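Pre-mRNA-splicing factor 38 (PDB 5F5T) is probably required for pre-mRNA splicing, as a member of the PRP38 family of spliceosomal proteins. Local coordinates at residues R45-Y50 with L91-L96. Numbering follows the deposited sequence.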
loop_
_atom_site.group_PDB
_atom_site.type_symbol
_atom_site.label_atom_id
_atom_site.label_comp_id
_atom_site.label_asym_id
_atom_site.label_seq_id
_atom_site.Cartn_x
_atom_site.Cartn_y
_atom_site.Cartn_z
ATOM N N ARG A 45 -6.492 17.054 12.799
ATOM C CA ARG A 45 -5.065 17.227 13.062
ATOM C C ARG A 45 -4.359 17.870 11.874
ATOM O O ARG A 45 -3.477 18.714 12.046
ATOM C CB ARG A 45 -4.401 15.884 13.385
ATOM C CG ARG A 45 -5.000 15.144 14.571
ATOM C CD ARG A 45 -5.043 16.015 15.809
ATOM N NE ARG A 45 -3.716 16.506 16.167
ATOM C CZ ARG A 45 -3.477 17.694 16.711
ATOM N NH1 ARG A 45 -4.478 18.524 16.966
ATOM N NH2 ARG A 45 -2.232 18.050 17.000
ATOM N N ILE A 46 -4.764 17.476 10.669
ATOM C CA ILE A 46 -4.189 18.032 9.449
ATOM C C ILE A 46 -4.562 19.487 9.196
ATOM O O ILE A 46 -3.685 20.327 9.020
ATOM C CB ILE A 46 -4.604 17.212 8.214
ATOM C CG1 ILE A 46 -3.973 15.826 8.265
ATOM C CG2 ILE A 46 -4.171 17.902 6.935
ATOM C CD1 ILE A 46 -4.350 14.982 7.100
ATOM N N VAL A 47 -5.857 19.793 9.194
ATOM C CA VAL A 47 -6.296 21.131 8.799
ATOM C C VAL A 47 -5.856 22.185 9.812
ATOM O O VAL A 47 -5.684 23.356 9.469
ATOM C CB VAL A 47 -7.829 21.203 8.609
ATOM C CG1 VAL A 47 -8.261 20.281 7.475
ATOM C CG2 VAL A 47 -8.562 20.856 9.897
ATOM N N GLU A 48 -5.702 21.767 11.063
ATOM C CA GLU A 48 -5.174 22.628 12.116
ATOM C C GLU A 48 -3.654 22.805 12.028
ATOM O O GLU A 48 -3.100 23.750 12.584
ATOM C CB GLU A 48 -5.583 22.076 13.483
ATOM C CG GLU A 48 -7.073 22.252 13.769
ATOM C CD GLU A 48 -7.589 21.322 14.849
ATOM O OE1 GLU A 48 -6.851 20.396 15.247
ATOM O OE2 GLU A 48 -8.739 21.516 15.299
ATOM N N SER A 49 -2.985 21.879 11.344
ATOM C CA SER A 49 -1.521 21.843 11.312
ATOM C C SER A 49 -0.927 23.049 10.598
ATOM O O SER A 49 -1.533 23.617 9.687
ATOM C CB SER A 49 -1.015 20.567 10.636
ATOM O OG SER A 49 -1.176 20.642 9.229
ATOM N N TYR A 50 0.271 23.428 11.027
ATOM C CA TYR A 50 1.009 24.534 10.436
ATOM C C TYR A 50 1.348 24.287 8.968
ATOM O O TYR A 50 1.267 25.192 8.139
ATOM C CB TYR A 50 2.288 24.771 11.232
ATOM C CG TYR A 50 3.179 25.856 10.686
ATOM C CD1 TYR A 50 2.930 27.189 10.979
ATOM C CD2 TYR A 50 4.286 25.551 9.905
ATOM C CE1 TYR A 50 3.745 28.189 10.500
ATOM C CE2 TYR A 50 5.109 26.548 9.418
ATOM C CZ TYR A 50 4.833 27.866 9.721
ATOM O OH TYR A 50 5.645 28.869 9.244
ATOM N N LEU A 91 -0.392 16.213 2.319
ATOM C CA LEU A 91 -0.459 16.260 0.868
ATOM C C LEU A 91 -1.381 15.178 0.335
ATOM O O LEU A 91 -2.060 15.381 -0.668
ATOM C CB LEU A 91 0.937 16.129 0.260
ATOM C CG LEU A 91 1.775 17.395 0.432
ATOM C CD1 LEU A 91 3.169 17.226 -0.144
ATOM C CD2 LEU A 91 1.065 18.568 -0.226
ATOM N N ALA A 92 -1.419 14.033 1.010
ATOM C CA ALA A 92 -2.367 12.991 0.631
ATOM C C ALA A 92 -3.796 13.505 0.784
ATOM O O ALA A 92 -4.638 13.308 -0.095
ATOM C CB ALA A 92 -2.157 11.744 1.466
ATOM N N PHE A 93 -4.058 14.178 1.900
ATOM C CA PHE A 93 -5.383 14.724 2.164
ATOM C C PHE A 93 -5.733 15.777 1.128
ATOM O O PHE A 93 -6.868 15.840 0.644
ATOM C CB PHE A 93 -5.454 15.323 3.569
ATOM C CG PHE A 93 -6.824 15.804 3.953
ATOM C CD1 PHE A 93 -7.851 14.903 4.189
ATOM C CD2 PHE A 93 -7.087 17.158 4.078
ATOM C CE1 PHE A 93 -9.117 15.344 4.541
ATOM C CE2 PHE A 93 -8.351 17.607 4.430
ATOM C CZ PHE A 93 -9.366 16.696 4.662
ATOM N N LYS A 94 -4.745 16.588 0.772
ATOM C CA LYS A 94 -4.946 17.597 -0.254
ATOM C C LYS A 94 -5.268 16.955 -1.595
ATOM O O LYS A 94 -6.089 17.466 -2.342
ATOM C CB LYS A 94 -3.714 18.485 -0.390
ATOM C CG LYS A 94 -3.893 19.623 -1.378
ATOM C CD LYS A 94 -5.209 20.347 -1.151
ATOM C CE LYS A 94 -5.011 21.634 -0.373
ATOM N NZ LYS A 94 -6.151 22.577 -0.556
ATOM N N LEU A 95 -4.633 15.827 -1.888
ATOM C CA LEU A 95 -4.925 15.097 -3.112
ATOM C C LEU A 95 -6.358 14.584 -3.075
ATOM O O LEU A 95 -7.058 14.599 -4.089
ATOM C CB LEU A 95 -3.945 13.942 -3.306
ATOM C CG LEU A 95 -2.650 14.294 -4.043
ATOM C CD1 LEU A 95 -1.793 13.056 -4.217
ATOM C CD2 LEU A 95 -2.935 14.949 -5.385
ATOM N N LEU A 96 -6.793 14.133 -1.903
ATOM C CA LEU A 96 -8.181 13.724 -1.726
ATOM C C LEU A 96 -9.114 14.890 -2.035
ATOM O O LEU A 96 -10.160 14.714 -2.659
ATOM C CB LEU A 96 -8.424 13.219 -0.302
ATOM C CG LEU A 96 -7.846 11.852 0.059
ATOM C CD1 LEU A 96 -8.088 11.546 1.528
ATOM C CD2 LEU A 96 -8.446 10.769 -0.820
#
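The ring of Phe-93 is met obliquely by methyl groups of Ile-46 and Val-47. Its CG is placed anti to the backbone N (chi1 -175°), which sends the ring from helix 87-98 toward helix 40-48. The two branches of Ile-46 divide the near end of this side chain: CD1 reaches Phe-93 CB at 3.7 Å, while CG2 lies 4.1 Å from Phe-93 CD2. Farther out along the ring, Val-47 CG1 comes to 4.1 Å from Phe-93 CE2. Trp-52, on helix 50-55, also meets this ring, with the two ring planes inclined at about 55°.

The interaction is wholly apolar, since no hydrogen bond or salt bridge joins the segments, and it is small, burying 130 Å² in all. Ile-46 and Phe-93 also mark the closest backbone approach, their CA atoms being 8.1 Å apart, and both are buried.

Polar bonds within 45-50 join Ile-46 to Ser-49. Ile-46 O accepts two donors from Ser-49, its backbone N at 2.9 Å and its hydroxyl OG. The hydroxyl sits in the carbonyl plane on a lone pair, with a C=O...OG angle of 141°. Ser-49 is also the N-cap of the next helix, its OG bonding to Trp-52 N, so one side chain bonds both to Ile-46 of helix 40-48 and to Trp-52 in helix 50-55.

Helix 87-98 thus packs on several partners within the largely helical part of the chain that belongs to the PRP38 family. Phe-93 packs on helix 40-48 and on Trp-52 of helix 50-55, Leu-91 packs on Ile-64, Arg-67 and Val-68 of helix 61-71, and Ala-92 and Leu-96 touch helix 117-130. Beside the short strand 84-85, Arg-45 NE bonds to Gln-83 O, tying helix 40-48 to the hairpin that precedes helix 87-98.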